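Local coordinates for extracellular solute-binding protein (Bordetella parapertussis, PDB 3PU5), which probably captures a small solute, perhaps a polyamine, outside the cytoplasmic membrane for uptake by a transporter, at residues K50-R55 with M70-R75. Residues are numbered along the deposited sequence; the frame is centred on the assembly and turned at random.
Sequences KILSSR and MYRLIR
Ile51 meets Leu73 by touching one of its methyls with both of its own branches: Ile51 CG2 lies 3.6 Å from Leu73 CD1, and Ile51 CD1 is 3.7 Å from that same methyl. The two side chains cross at about a right angle, and Leu73 CD1 rests against the fork of the isoleucine. With CG2 anti to the backbone N, the longer CG1-CD1 arm runs beside that nitrogen (chi1 -69°), and both branches still reach the leucine. Both residues are buried, and Phe65 of strand 62-65 touches each of them, closing the apolar cluster on the sheet side.

One residue on, Leu52 comes closest to the neighbouring helix at the backbone level, its CA 6.7 Å from Leu73 CA. Its branch carbon CG sits 3.8 Å from Leu73 CD2; Leu73 CD1 faces Ile51, while CD2 lies between Ile51 CG2 and Leu52 CG. Leu52 CD1 turns instead to Arg72, approaching the guanidinium obliquely at 3.7 Å from NH2 and 3.9 Å from NE. The arginine chain bends at chi3 (68°), and a salt bridge from its NH1 to Asp69 OD1, just before in the same helix, helps hold the guanidinium beside the leucine methyl. This outer, more solvent-accessible margin therefore combines apolar contact with a tethered charge.

The two helices are joined through strand 62-65, which lies between them in sequence; their side-by-side packing against a central sheet is characteristic of the alpha/beta lobes of periplasmic solute-binding proteins.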
ATOM      1  N   LYS A  50       0.503   8.430 -20.422  1.00 15.38           N
ATOM      2  CA  LYS A  50      -0.376   9.433 -21.007  1.00 19.01           C
ATOM      3  C   LYS A  50      -0.036  10.819 -20.483  1.00 18.49           C
ATOM      4  O   LYS A  50       0.024  11.776 -21.248  1.00 17.33           O
ATOM      5  CB  LYS A  50      -1.840   9.115 -20.741  1.00 17.53           C
ATOM      6  CG  LYS A  50      -2.790  10.085 -21.418  1.00 23.06           C
ATOM      7  CD  LYS A  50      -4.110   9.402 -21.723  1.00 26.45           C
ATOM      8  CE  LYS A  50      -5.107  10.350 -22.367  1.00 24.29           C
ATOM      9  NZ  LYS A  50      -6.375   9.618 -22.596  1.00 26.49           N
ATOM     10  N   ILE A  51       0.201  10.920 -19.178  1.00 16.62           N
ATOM     11  CA  ILE A  51       0.590  12.195 -18.586  1.00 17.53           C
ATOM     12  C   ILE A  51       1.983  12.602 -19.049  1.00 16.59           C
ATOM     13  O   ILE A  51       2.230  13.763 -19.353  1.00 16.09           O
ATOM     14  CB  ILE A  51       0.566  12.153 -17.051  1.00 16.40           C
ATOM     15  CG1 ILE A  51      -0.875  12.033 -16.539  1.00 14.57           C
ATOM     16  CG2 ILE A  51       1.228  13.405 -16.494  1.00 14.36           C
ATOM     17  CD1 ILE A  51      -0.966  11.482 -15.119  1.00 14.24           C
ATOM     18  N   LEU A  52       2.890  11.634 -19.100  1.00 17.88           N
ATOM     19  CA  LEU A  52       4.230  11.874 -19.615  1.00 20.74           C
ATOM     20  C   LEU A  52       4.196  12.447 -21.029  1.00 21.41           C
ATOM     21  O   LEU A  52       4.904  13.410 -21.344  1.00 19.63           O
ATOM     22  CB  LEU A  52       5.009  10.560 -19.640  1.00 19.92           C
ATOM     23  CG  LEU A  52       6.118  10.430 -18.611  1.00 27.26           C
ATOM     24  CD1 LEU A  52       6.449   8.956 -18.382  1.00 27.49           C
ATOM     25  CD2 LEU A  52       7.335  11.213 -19.092  1.00 25.64           C
ATOM     26  N   SER A  53       3.368  11.838 -21.874  1.00 22.17           N
ATOM     27  CA  SER A  53       3.330  12.142 -23.305  1.00 21.47           C
ATOM     28  C   SER A  53       2.636  13.454 -23.606  1.00 24.44           C
ATOM     29  O   SER A  53       2.740  13.983 -24.714  1.00 25.92           O
ATOM     30  CB  SER A  53       2.579  11.040 -24.048  1.00 21.10           C
ATOM     31  OG  SER A  53       3.120   9.768 -23.758  1.00 29.74           O
ATOM     32  N   SER A  54       1.910  13.975 -22.628  1.00 22.36           N
ATOM     33  CA  SER A  54       1.026  15.098 -22.888  1.00 25.86           C
ATOM     34  C   SER A  54       1.762  16.343 -23.366  1.00 26.38           C
ATOM     35  O   SER A  54       2.881  16.636 -22.934  1.00 27.04           O
ATOM     36  CB  SER A  54       0.188  15.430 -21.658  1.00 24.03           C
ATOM     37  OG  SER A  54      -0.653  16.539 -21.922  1.00 26.82           O
ATOM     38  N   ARG A  55       1.113  17.061 -24.272  1.00 26.62           N
ATOM     39  CA  ARG A  55       1.588  18.353 -24.728  1.00 31.02           C
ATOM     40  C   ARG A  55       0.429  19.340 -24.634  1.00 32.10           C
ATOM     41  O   ARG A  55      -0.711  19.004 -24.966  1.00 32.33           O
ATOM     42  CB  ARG A  55       2.095  18.252 -26.169  1.00 31.81           C
HETATM   43  N   MSE A  70       4.189   6.522 -10.635  1.00 12.93           N
HETATM   44  CA  MSE A  70       4.195   7.902 -10.159  1.00 13.09           C
HETATM   45  C   MSE A  70       5.621   8.421 -10.055  1.00 13.16           C
HETATM   46  O   MSE A  70       5.884   9.599 -10.312  1.00 12.15           O
HETATM   47  CB  MSE A  70       3.487   8.056  -8.810  1.00 12.35           C
HETATM   48  CG  MSE A  70       3.310   9.521  -8.387  1.00 11.01           C
HETATM   49 SE   MSE A  70       2.029  10.453  -9.557  1.00 24.93          SE
HETATM   50  CE  MSE A  70       0.422   9.427  -9.080  1.00 11.03           C
ATOM     51  N   TYR A  71       6.543   7.546  -9.669  1.00 14.32           N
ATOM     52  CA  TYR A  71       7.935   7.952  -9.569  1.00 16.08           C
ATOM     53  C   TYR A  71       8.455   8.377 -10.941  1.00 15.79           C
ATOM     54  O   TYR A  71       9.363   9.184 -11.035  1.00 18.04           O
ATOM     55  CB  TYR A  71       8.801   6.839  -8.975  1.00 18.83           C
ATOM     56  CG  TYR A  71      10.043   7.366  -8.281  1.00 20.04           C
ATOM     57  CD1 TYR A  71      11.292   7.309  -8.898  1.00 24.57           C
ATOM     58  CD2 TYR A  71       9.962   7.937  -7.015  1.00 21.60           C
ATOM     59  CE1 TYR A  71      12.429   7.798  -8.267  1.00 20.41           C
ATOM     60  CE2 TYR A  71      11.089   8.428  -6.377  1.00 27.09           C
ATOM     61  CZ  TYR A  71      12.321   8.356  -7.010  1.00 29.82           C
ATOM     62  OH  TYR A  71      13.447   8.849  -6.376  1.00 36.44           O
ATOM     63  N   ARG A  72       7.861   7.847 -12.007  1.00 16.90           N
ATOM     64  CA  ARG A  72       8.230   8.266 -13.360  1.00 18.77           C
ATOM     65  C   ARG A  72       7.924   9.751 -13.569  1.00 17.10           C
ATOM     66  O   ARG A  72       8.729  10.498 -14.137  1.00 17.61           O
ATOM     67  CB  ARG A  72       7.485   7.431 -14.413  1.00 20.12           C
ATOM     68  CG  ARG A  72       7.835   5.958 -14.414  1.00 20.01           C
ATOM     69  CD  ARG A  72       6.813   5.150 -15.214  1.00 22.34           C
ATOM     70  NE  ARG A  72       6.863   5.447 -16.643  1.00 21.85           N
ATOM     71  CZ  ARG A  72       6.018   4.948 -17.539  1.00 25.90           C
ATOM     72  NH1 ARG A  72       5.049   4.126 -17.154  1.00 23.21           N
ATOM     73  NH2 ARG A  72       6.141   5.265 -18.824  1.00 25.20           N
ATOM     74  N   LEU A  73       6.748  10.163 -13.113  1.00 14.02           N
ATOM     75  CA  LEU A  73       6.287  11.529 -13.280  1.00 15.14           C
ATOM     76  C   LEU A  73       7.074  12.479 -12.395  1.00 14.64           C
ATOM     77  O   LEU A  73       7.266  13.644 -12.731  1.00 16.42           O
ATOM     78  CB  LEU A  73       4.807  11.624 -12.936  1.00 14.21           C
ATOM     79  CG  LEU A  73       3.918  10.937 -13.952  1.00 15.27           C
ATOM     80  CD1 LEU A  73       2.491  11.430 -13.784  1.00 14.36           C
ATOM     81  CD2 LEU A  73       4.442  11.258 -15.330  1.00 16.46           C
ATOM     82  N   ILE A  74       7.510  11.976 -11.249  1.00 16.11           N
ATOM     83  CA  ILE A  74       8.402  12.732 -10.379  1.00 17.99           C
ATOM     84  C   ILE A  74       9.710  13.032 -11.093  1.00 18.45           C
ATOM     85  O   ILE A  74      10.174  14.170 -11.105  1.00 19.89           O
ATOM     86  CB  ILE A  74       8.727  11.952  -9.102  1.00 20.14           C
ATOM     87  CG1 ILE A  74       7.555  12.041  -8.134  1.00 17.76           C
ATOM     88  CG2 ILE A  74       9.970  12.530  -8.428  1.00 21.01           C
ATOM     89  CD1 ILE A  74       7.343  13.438  -7.619  1.00 17.46           C
ATOM     90  N   ARG A  75      10.301  11.995 -11.677  1.00 17.67           N
ATOM     91  CA  ARG A  75      11.572  12.115 -12.377  1.00 21.50           C
ATOM     92  C   ARG A  75      11.473  13.023 -13.604  1.00 21.57           C
ATOM     93  O   ARG A  75      12.458  13.652 -13.995  1.00 19.07           O
ATOM     94  CB  ARG A  75      12.076  10.730 -12.790  1.00 23.12           C
ATOM     95  CG  ARG A  75      12.404   9.823 -11.613  1.00 27.17           C
ATOM     96  CD  ARG A  75      13.483  10.435 -10.740  1.00 33.36           C
ATOM     97  NE  ARG A  75      14.715  10.662 -11.493  1.00 39.83           N
ATOM     98  CZ  ARG A  75      15.868  11.047 -10.950  1.00 47.16           C
ATOM     99  NH1 ARG A  75      15.953  11.245  -9.635  1.00 48.70           N
ATOM    100  NH2 ARG A  75      16.937  11.228 -11.720  1.00 43.58           N
TER